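Long-range contacts in hypothetical protein (Bacteroides thetaiotaomicron, PDB 2OBB), which is of unknown function but binds magnesium and probably belongs to the haloacid dehalogenase (HAD) superfamily of hydrolases: residues 7-12 against 95-100; 43-48 against 66-71; 72-77 against 88-93. One frame throughout, in Å; residues are numbered along the deposited sequence. Where two conformers were deposited one is given.

Overall arrangement
Contacts 1 and 2 are buried and belong to one parallel sheet, ordered 70-71, 42-45, 5-8, 93-95; contact 3 is partly buried and lies in the connection between strands 70-71 and 93-95. Contact 1 joins 5-8 to 93-95 and ends in a magnesium site of carboxylates, a carbonyl and waters. Contact 2 pairs 42-45 with 70-71 and is mostly apolar, centred on Phe68. Contact 3 ties two loop segments through one carboxylate and a leucine. Val8 links contacts 1 and 2 by probable backbone hydrogen bonds to Ile44 and Trp46; Asn72 joins contacts 2 and 3 by two more, its backbone N to Leu45 O and its side chain to Ser47 N. All three touch the second subunit.

Contact 1: residues 7-12 against 95-100; sequences AVDFDG and IDDRNV. With MG (magnesium ion), chain B.
Asp9 OD2 and Asp97 OD1 lie only 2.9 Å apart because both bind one magnesium ion, each at 2.1 Å. The backbone carbonyl Asp11 O is the third protein ligand, 1.9 Å from the metal. Three waters complete an octahedron, each opposite a protein oxygen. Thr13 OG1 hydrogen-bonds Asp9 OD2 and Asp97 N, tying the two segments together. CG of Asp97 is wedged between its backbone N and carbonyl carbon (chi1 63°), which turns the carboxylate toward Asp9 and Gly12. A CB at Gly12 would clash with Asp97 OD2 as placed, and the backbone angles would also jam it against the preceding carbonyl O. Asp9, Asp11 and Thr13 fit the DxDx(T/V) signature of HAD-type hydrolases, in which the metal lies at the C-terminal end of a parallel sheet, as it does here. On the strand side of the ion, the segments are joined by straight bonds from Ile95 N to Ala7 O (2.8 Å) and from Asp9 N to Ile95 O (2.9 Å). The Asp96 carboxylate stacks on that of Asp9, their planes 7° apart; Lys88 of the second subunit salt-bridges both. Asp96 OD1 also accepts from Arg98 N at 3.0 Å, closing an Asx turn, and from a metal-bound water. Another such water donates to Asp97 OD2 and accepts from Arg98 NE at 3.2 Å, in the plane of the guanidinium.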
loop_
_atom_site.group_PDB
_atom_site.type_symbol
_atom_site.label_atom_id
_atom_site.label_comp_id
_atom_site.label_asym_id
_atom_site.label_seq_id
_atom_site.Cartn_x
_atom_site.Cartn_y
_atom_site.Cartn_z
ATOM N N ALA A 7 -0.121 -7.048 4.840
ATOM C CA ALA A 7 1.220 -6.644 4.460
ATOM C C ALA A 7 1.646 -5.479 5.337
ATOM O O ALA A 7 0.928 -4.493 5.422
ATOM C CB ALA A 7 1.253 -6.234 3.003
ATOM N N VAL A 8 2.795 -5.583 5.993
ATOM C CA VAL A 8 3.245 -4.501 6.859
ATOM C C VAL A 8 4.594 -3.964 6.422
ATOM O O VAL A 8 5.591 -4.707 6.315
ATOM C CB VAL A 8 3.295 -4.902 8.371
ATOM C CG1 VAL A 8 3.437 -3.620 9.291
ATOM C CG2 VAL A 8 2.055 -5.704 8.755
ATOM N N ASP A 9 4.633 -2.659 6.193
ATOM C CA ASP A 9 5.879 -2.004 5.838
ATOM C C ASP A 9 6.802 -1.985 7.056
ATOM O O ASP A 9 6.352 -2.185 8.181
ATOM C CB ASP A 9 5.579 -0.608 5.342
ATOM C CG ASP A 9 6.813 0.185 5.061
ATOM O OD1 ASP A 9 7.650 -0.294 4.289
ATOM O OD2 ASP A 9 6.934 1.316 5.582
ATOM N N PHE A 10 8.094 -1.766 6.838
ATOM C CA PHE A 10 8.991 -1.693 7.955
ATOM C C PHE A 10 9.346 -0.249 8.321
ATOM O O PHE A 10 8.869 0.248 9.367
ATOM C CB PHE A 10 10.241 -2.538 7.711
ATOM C CG PHE A 10 11.158 -2.621 8.898
ATOM C CD1 PHE A 10 10.746 -3.246 10.079
ATOM C CD2 PHE A 10 12.453 -2.104 8.834
ATOM C CE1 PHE A 10 11.610 -3.351 11.189
ATOM C CE2 PHE A 10 13.327 -2.201 9.952
ATOM C CZ PHE A 10 12.899 -2.823 11.121
ATOM N N ASP A 11 10.168 0.419 7.492
ATOM C CA ASP A 11 10.642 1.767 7.826
ATOM C C ASP A 11 9.549 2.841 7.784
ATOM O O ASP A 11 8.864 3.027 6.759
ATOM C CB ASP A 11 11.803 2.192 6.934
ATOM C CG ASP A 11 12.915 1.170 6.894
ATOM O OD1 ASP A 11 13.760 1.148 7.815
ATOM O OD2 ASP A 11 12.941 0.387 5.923
ATOM N N GLY A 12 9.403 3.554 8.900
ATOM C CA GLY A 12 8.371 4.574 9.039
ATOM C C GLY A 12 7.051 3.994 9.525
ATOM O O GLY A 12 6.117 4.736 9.812
ATOM N N ILE A 95 -0.505 -2.038 5.494
ATOM C CA ILE A 95 -0.199 -1.050 6.512
ATOM C C ILE A 95 1.134 -0.480 6.096
ATOM O O ILE A 95 2.144 -1.189 6.112
ATOM C CB ILE A 95 -0.116 -1.683 7.926
ATOM C CG1 ILE A 95 -1.426 -2.419 8.252
ATOM C CG2 ILE A 95 0.220 -0.590 9.002
ATOM C CD1 ILE A 95 -1.415 -3.168 9.573
ATOM N N ASP A 96 1.130 0.801 5.732
ATOM C CA ASP A 96 2.294 1.448 5.148
ATOM C C ASP A 96 2.279 2.956 5.445
ATOM O O ASP A 96 1.261 3.640 5.242
ATOM C CB ASP A 96 2.242 1.220 3.653
ATOM C CG ASP A 96 3.586 1.348 2.997
ATOM O OD1 ASP A 96 4.238 2.373 3.300
ATOM O OD2 ASP A 96 3.922 0.465 2.121
ATOM N N ASP A 97 3.394 3.502 5.907
ATOM C CA ASP A 97 3.365 4.935 6.282
ATOM C C ASP A 97 3.253 5.796 5.036
ATOM O O ASP A 97 2.967 6.969 5.140
ATOM C CB ASP A 97 4.573 5.335 7.107
ATOM C CG ASP A 97 5.864 5.174 6.337
ATOM O OD1 ASP A 97 6.120 4.055 5.843
ATOM O OD2 ASP A 97 6.619 6.166 6.209
ATOM N N ARG A 98 3.455 5.206 3.858
ATOM C CA ARG A 98 3.315 5.953 2.596
ATOM C C ARG A 98 1.958 5.771 1.934
ATOM O O ARG A 98 1.734 6.244 0.835
ATOM C CB ARG A 98 4.420 5.623 1.612
ATOM C CG ARG A 98 5.791 5.987 2.167
ATOM C CD ARG A 98 6.859 5.691 1.128
ATOM N NE ARG A 98 8.206 5.783 1.675
ATOM C CZ ARG A 98 9.300 5.962 0.940
ATOM N NH1 ARG A 98 9.236 6.073 -0.392
ATOM N NH2 ARG A 98 10.464 6.041 1.548
ATOM N N ASN A 99 1.049 5.094 2.613
ATOM C CA ASN A 99 -0.355 5.105 2.194
ATOM C C ASN A 99 -0.890 6.515 2.175
ATOM O O ASN A 99 -0.623 7.320 3.078
ATOM C CB ASN A 99 -1.194 4.215 3.114
ATOM C CG ASN A 99 -0.917 2.724 2.892
ATOM O OD1 ASN A 99 -0.228 2.351 1.956
ATOM N ND2 ASN A 99 -1.430 1.897 3.756
ATOM N N VAL A 100 -1.626 6.848 1.125
ATOM C CA VAL A 100 -2.188 8.187 1.057
ATOM C C VAL A 100 -3.013 8.483 2.332
ATOM O O VAL A 100 -3.694 7.603 2.832
ATOM C CB VAL A 100 -2.978 8.425 -0.258
ATOM C CG1 VAL A 100 -4.268 7.631 -0.283
ATOM C CG2 VAL A 100 -3.238 9.904 -0.453
HETATM MG MG MG B . 7.866 3.144 5.150
HETATM O O HOH W 1 9.264 2.288 3.975
HETATM O O HOH W 2 6.717 2.845 3.384
HETATM O O HOH W 3 8.535 5.109 4.739
#

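Contact 2: residues 43-48 against 66-71; sequences LILWSV and LEFYAA
Ala70 O is approached by two neighbouring residues of strand 42-45: Leu45 N donates to it at 2.9 Å, in the carbonyl plane, and Ile44 CA makes a CA-H...O contact at 3.2 Å. Earlier along both segments, Tyr69 N gives a bent bond to Leu43 O (2.8 Å, N-H...O 131°). Beside these bonds the Phe68 ring packs against the side chains of Leu43 and Leu45. Leu45 CB stands over the ring centre, 3.8 Å from the centroid, in a CH-pi contact. Leu66 CD1 covers the opposite face nearer the rim, and Leu43 CB approaches Phe68 CD1 at 3.7 Å. With CG of Leu45 anti to its backbone N (chi1 -170°), the branch runs outward past the ring's rim, where CD1 lies 3.9 Å from Phe68 CZ. Leu43 CD1 and Leu66 CD1 meet at 3.8 Å as their side chains cross at about a right angle. An alanine in place of Phe68 would leave Leu45 CB without its ring face and is likely to open a gap between Leu45 and Leu66. Cys61 of helix 51-62 also touches the ring. Strand 42-45, this helix and strand 70-71 form a beta-alpha-beta crossover, the repeating unit of a Rossmann-like sheet.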
loop_
_atom_site.group_PDB
_atom_site.type_symbol
_atom_site.label_atom_id
_atom_site.label_comp_id
_atom_site.label_asym_id
_atom_site.label_seq_id
_atom_site.Cartn_x
_atom_site.Cartn_y
_atom_site.Cartn_z
ATOM N N LEU A 43 0.831 -12.012 9.060
ATOM C CA LEU A 43 1.635 -10.833 8.787
ATOM C C LEU A 43 2.697 -11.152 7.770
ATOM O O LEU A 43 3.455 -12.100 7.925
ATOM C CB LEU A 43 2.298 -10.310 10.073
ATOM C CG LEU A 43 1.345 -10.105 11.269
ATOM C CD1 LEU A 43 2.117 -9.475 12.432
ATOM C CD2 LEU A 43 0.116 -9.286 10.927
ATOM N N ILE A 44 2.758 -10.355 6.719
ATOM C CA ILE A 44 3.823 -10.477 5.743
ATOM C C ILE A 44 4.607 -9.185 5.756
ATOM O O ILE A 44 4.039 -8.123 5.584
ATOM C CB ILE A 44 3.278 -10.756 4.320
ATOM C CG1 ILE A 44 2.520 -12.089 4.295
ATOM C CG2 ILE A 44 4.405 -10.770 3.293
ATOM C CD1 ILE A 44 2.051 -12.462 2.895
ATOM N N LEU A 45 5.916 -9.276 5.959
ATOM C CA LEU A 45 6.766 -8.103 5.846
ATOM C C LEU A 45 6.847 -7.668 4.389
ATOM O O LEU A 45 7.066 -8.500 3.493
ATOM C CB LEU A 45 8.137 -8.374 6.432
ATOM C CG LEU A 45 9.041 -7.151 6.598
ATOM C CD1 LEU A 45 8.417 -6.098 7.549
ATOM C CD2 LEU A 45 10.398 -7.649 7.121
ATOM N N TRP A 46 6.625 -6.374 4.154
ATOM C CA TRP A 46 6.536 -5.825 2.798
ATOM C C TRP A 46 7.376 -4.572 2.755
ATOM O O TRP A 46 6.909 -3.496 3.141
ATOM C CB TRP A 46 5.070 -5.507 2.495
ATOM C CG TRP A 46 4.651 -5.200 1.075
ATOM C CD1 TRP A 46 3.708 -4.297 0.720
ATOM C CD2 TRP A 46 5.114 -5.806 -0.165
ATOM N NE1 TRP A 46 3.549 -4.288 -0.644
ATOM C CE2 TRP A 46 4.391 -5.201 -1.212
ATOM C CE3 TRP A 46 6.067 -6.785 -0.483
ATOM C CZ2 TRP A 46 4.560 -5.560 -2.566
ATOM C CZ3 TRP A 46 6.253 -7.133 -1.816
ATOM C CH2 TRP A 46 5.488 -6.517 -2.852
ATOM N N SER A 47 8.626 -4.728 2.313
ATOM C CA SER A 47 9.639 -3.690 2.378
ATOM C C SER A 47 10.462 -3.635 1.101
ATOM O O SER A 47 10.693 -4.661 0.454
ATOM C CB SER A 47 10.567 -3.993 3.545
ATOM O OG SER A 47 11.518 -2.973 3.714
ATOM N N VAL A 48 10.918 -2.440 0.729
ATOM C CA VAL A 48 11.857 -2.324 -0.367
ATOM C C VAL A 48 13.201 -2.950 0.034
ATOM O O VAL A 48 14.030 -3.226 -0.827
ATOM C CB VAL A 48 12.032 -0.850 -0.886
ATOM C CG1 VAL A 48 10.735 -0.353 -1.532
ATOM C CG2 VAL A 48 12.522 0.095 0.231
ATOM N N LEU A 66 8.655 -11.071 17.202
ATOM C CA LEU A 66 7.777 -10.885 16.042
ATOM C C LEU A 66 8.349 -11.614 14.831
ATOM O O LEU A 66 9.444 -11.282 14.331
ATOM C CB LEU A 66 7.515 -9.394 15.736
ATOM C CG LEU A 66 6.829 -9.016 14.419
ATOM C CD1 LEU A 66 5.424 -9.665 14.255
ATOM C CD2 LEU A 66 6.768 -7.478 14.246
ATOM N N GLU A 67 7.588 -12.609 14.378
ATOM C CA GLU A 67 7.976 -13.482 13.274
ATOM C C GLU A 67 6.889 -13.470 12.230
ATOM O O GLU A 67 5.694 -13.529 12.567
ATOM C CB GLU A 67 8.214 -14.903 13.790
ATOM C CG GLU A 67 9.570 -15.442 13.408
ATOM C CD GLU A 67 10.131 -16.463 14.405
ATOM O OE1 GLU A 67 9.408 -17.418 14.815
ATOM O OE2 GLU A 67 11.326 -16.315 14.771
ATOM N N PHE A 68 7.302 -13.376 10.963
ATOM C CA PHE A 68 6.385 -13.164 9.852
ATOM C C PHE A 68 5.936 -14.453 9.171
ATOM O O PHE A 68 6.711 -15.407 9.075
ATOM C CB PHE A 68 6.991 -12.175 8.845
ATOM C CG PHE A 68 7.110 -10.796 9.398
ATOM C CD1 PHE A 68 5.983 -9.981 9.492
ATOM C CD2 PHE A 68 8.324 -10.334 9.894
ATOM C CE1 PHE A 68 6.087 -8.722 10.049
ATOM C CE2 PHE A 68 8.431 -9.078 10.457
ATOM C CZ PHE A 68 7.317 -8.278 10.528
ATOM N N TYR A 69 4.685 -14.475 8.703
ATOM C CA TYR A 69 4.241 -15.574 7.842
ATOM C C TYR A 69 5.187 -15.687 6.671
ATOM O O TYR A 69 5.502 -16.798 6.244
ATOM C CB TYR A 69 2.826 -15.379 7.297
ATOM C CG TYR A 69 2.364 -16.493 6.365
ATOM C CD1 TYR A 69 2.081 -17.782 6.844
ATOM C CD2 TYR A 69 2.201 -16.259 5.011
ATOM C CE1 TYR A 69 1.652 -18.809 5.972
ATOM C CE2 TYR A 69 1.774 -17.261 4.143
ATOM C CZ TYR A 69 1.498 -18.527 4.625
ATOM O OH TYR A 69 1.077 -19.490 3.738
ATOM N N ALA A 70 5.590 -14.523 6.135
ATOM C CA ALA A 70 6.608 -14.431 5.070
ATOM C C ALA A 70 7.154 -13.022 4.947
ATOM O O ALA A 70 6.602 -12.095 5.534
ATOM C CB ALA A 70 6.063 -14.920 3.697
ATOM N N ALA A 71 8.227 -12.883 4.167
ATOM C CA ALA A 71 8.898 -11.609 3.876
ATOM C C ALA A 71 8.989 -11.400 2.373
ATOM O O ALA A 71 9.737 -12.113 1.670
ATOM C CB ALA A 71 10.302 -11.585 4.461
#

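Contact 3: residues 72-77 against 88-93; sequences NKDYPE and KLKADL
Asn72 meets Leu89 through its backbone, with Asn72 C 4.2 Å from Leu89 CD2, while its side chain points away and OD1 accepts from Ser47 N. The same methyl comes closer to the next residue, lying 3.6 Å from Lys73 C. At Asp74 the contact becomes polar. Its OD1 accepts a nearly straight bond from Lys90 N (2.8 Å, N-H...O 165°), met on the syn side and 18° out of the carboxylate plane. Asp74 OD2 takes a second, weak share of the Lys90 N-H at 3.5 Å. The amide is thus held mainly by OD1. Leu89 CD2 also lies 3.6 Å from Asp74 OD1. The Lys90 side chain crosses that of Asp74 at about a right angle; its CG, anti to its own carbonyl carbon (chi1 -57°), comes to 3.4 Å from Asp74 OD2. The chain bends at chi4, leaving Lys90 NZ 4.0 Å from Asp74 OD2, beyond a salt bridge; a water donates to Asp74 OD2 and accepts a weak bond from Lys90 NZ, whose stronger partner is Gly84 O. Both segments belong to the long connection from strand 70-71 to strand 93-95, the outermost strands within this chain. Leu89 packs on Trp46, beyond strand 42-45, and, together with Ala91, on Ala7 of strand 5-8, so the connection runs over the central strands before Leu93 enters the sheet.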
loop_
_atom_site.group_PDB
_atom_site.type_symbol
_atom_site.label_atom_id
_atom_site.label_comp_id
_atom_site.label_asym_id
_atom_site.label_seq_id
_atom_site.Cartn_x
_atom_site.Cartn_y
_atom_site.Cartn_z
ATOM N N ASN A 72 8.232 -10.412 1.893
ATOM C CA ASN A 72 8.226 -9.992 0.495
ATOM C C ASN A 72 7.883 -11.153 -0.426
ATOM O O ASN A 72 8.297 -11.190 -1.594
ATOM C CB ASN A 72 9.559 -9.329 0.102
ATOM C CG ASN A 72 9.847 -8.065 0.908
ATOM O OD1 ASN A 72 8.941 -7.473 1.508
ATOM N ND2 ASN A 72 11.109 -7.652 0.935
ATOM N N LYS A 73 7.156 -12.115 0.121
ATOM C CA LYS A 73 6.574 -13.165 -0.693
ATOM C C LYS A 73 5.145 -13.349 -0.226
ATOM O O LYS A 73 4.774 -12.899 0.878
ATOM C CB LYS A 73 7.319 -14.485 -0.516
ATOM C CG LYS A 73 8.832 -14.457 -0.648
ATOM C CD LYS A 73 9.351 -15.887 -0.504
ATOM C CE LYS A 73 10.852 -15.946 -0.354
ATOM N NZ LYS A 73 11.457 -14.960 -1.285
ATOM N N ASP A 74 4.351 -14.006 -1.065
ATOM C CA ASP A 74 2.966 -14.323 -0.728
ATOM C C ASP A 74 2.878 -15.519 0.197
ATOM O O ASP A 74 1.876 -15.704 0.899
ATOM C CB ASP A 74 2.125 -14.542 -1.998
ATOM C CG ASP A 74 1.574 -13.241 -2.539
ATOM O OD1 ASP A 74 1.216 -12.374 -1.711
ATOM O OD2 ASP A 74 1.525 -13.063 -3.773
ATOM N N TYR A 75 3.925 -16.332 0.189
ATOM C CA TYR A 75 4.038 -17.480 1.073
ATOM C C TYR A 75 5.494 -17.945 1.058
ATOM O O TYR A 75 6.149 -17.898 0.012
ATOM C CB TYR A 75 3.059 -18.603 0.679
ATOM C CG TYR A 75 2.996 -18.912 -0.801
ATOM C CD1 TYR A 75 3.882 -19.820 -1.378
ATOM C CD2 TYR A 75 2.035 -18.317 -1.618
ATOM C CE1 TYR A 75 3.823 -20.118 -2.727
ATOM C CE2 TYR A 75 1.965 -18.610 -2.975
ATOM C CZ TYR A 75 2.867 -19.512 -3.521
ATOM O OH TYR A 75 2.822 -19.811 -4.859
ATOM N N PRO A 76 5.993 -18.397 2.218
ATOM C CA PRO A 76 7.437 -18.500 2.545
ATOM C C PRO A 76 8.378 -19.326 1.659
ATOM O O PRO A 76 9.548 -19.466 2.022
ATOM C CB PRO A 76 7.452 -19.060 3.974
ATOM C CG PRO A 76 6.067 -18.963 4.476
ATOM C CD PRO A 76 5.143 -18.875 3.325
ATOM N N GLU A 77 7.898 -19.852 0.529
ATOM C CA GLU A 77 8.735 -20.610 -0.412
ATOM C C GLU A 77 8.355 -20.328 -1.869
ATOM O O GLU A 77 8.486 -21.211 -2.726
ATOM C CB GLU A 77 8.616 -22.124 -0.157
ATOM C CG GLU A 77 9.112 -22.629 1.201
ATOM C CD GLU A 77 10.582 -23.051 1.177
ATOM O OE1 GLU A 77 10.935 -24.035 1.876
ATOM O OE2 GLU A 77 11.378 -22.408 0.452
ATOM N N LYS A 88 3.221 -7.594 -7.072
ATOM C CA LYS A 88 2.538 -7.026 -5.920
ATOM C C LYS A 88 1.959 -8.172 -5.072
ATOM O O LYS A 88 1.359 -9.095 -5.615
ATOM C CB LYS A 88 1.422 -6.080 -6.403
ATOM C CG LYS A 88 0.708 -5.304 -5.313
ATOM C CD LYS A 88 -0.384 -4.412 -5.900
ATOM C CE LYS A 88 -1.221 -3.748 -4.814
ATOM N NZ LYS A 88 -2.529 -3.205 -5.341
ATOM N N LEU A 89 2.131 -8.105 -3.758
ATOM C CA LEU A 89 1.544 -9.096 -2.854
ATOM C C LEU A 89 0.037 -9.211 -3.017
ATOM O O LEU A 89 -0.648 -8.224 -3.329
ATOM C CB LEU A 89 1.810 -8.737 -1.398
ATOM C CG LEU A 89 3.243 -8.832 -0.896
ATOM C CD1 LEU A 89 3.244 -8.703 0.610
ATOM C CD2 LEU A 89 3.950 -10.109 -1.362
ATOM N N LYS A 90 -0.485 -10.402 -2.763
ATOM C CA LYS A 90 -1.921 -10.600 -2.793
ATOM C C LYS A 90 -2.590 -10.346 -1.439
ATOM O O LYS A 90 -3.745 -10.730 -1.252
ATOM C CB LYS A 90 -2.255 -11.992 -3.322
ATOM C CG LYS A 90 -1.657 -12.218 -4.685
ATOM C CD LYS A 90 -2.375 -13.342 -5.442
ATOM C CE LYS A 90 -2.015 -13.322 -6.905
ATOM N NZ LYS A 90 -0.652 -13.857 -7.069
ATOM N N ALA A 91 -1.895 -9.680 -0.519
ATOM C CA ALA A 91 -2.436 -9.347 0.804
ATOM C C ALA A 91 -3.877 -8.790 0.805
ATOM O O ALA A 91 -4.297 -8.163 -0.156
ATOM C CB ALA A 91 -1.524 -8.368 1.480
ATOM N N ASP A 92 -4.607 -8.967 1.901
ATOM C CA ASP A 92 -5.965 -8.385 2.042
ATOM C C ASP A 92 -5.948 -6.925 2.551
ATOM O O ASP A 92 -6.939 -6.171 2.409
ATOM C CB ASP A 92 -6.791 -9.246 3.015
ATOM C CG ASP A 92 -7.001 -10.665 2.499
ATOM O OD1 ASP A 92 -7.453 -10.797 1.342
ATOM O OD2 ASP A 92 -6.677 -11.625 3.233
ATOM N N LEU A 93 -4.832 -6.561 3.175
ATOM C CA LEU A 93 -4.664 -5.272 3.819
ATOM C C LEU A 93 -3.198 -4.829 3.726
ATOM O O LEU A 93 -2.289 -5.676 3.793
ATOM C CB LEU A 93 -5.043 -5.385 5.285
ATOM C CG LEU A 93 -5.482 -4.107 5.998
ATOM C CD1 LEU A 93 -6.961 -3.808 5.617
ATOM C CD2 LEU A 93 -5.303 -4.254 7.502
HETATM O O HOH W 4 1.881 -15.258 -5.655
#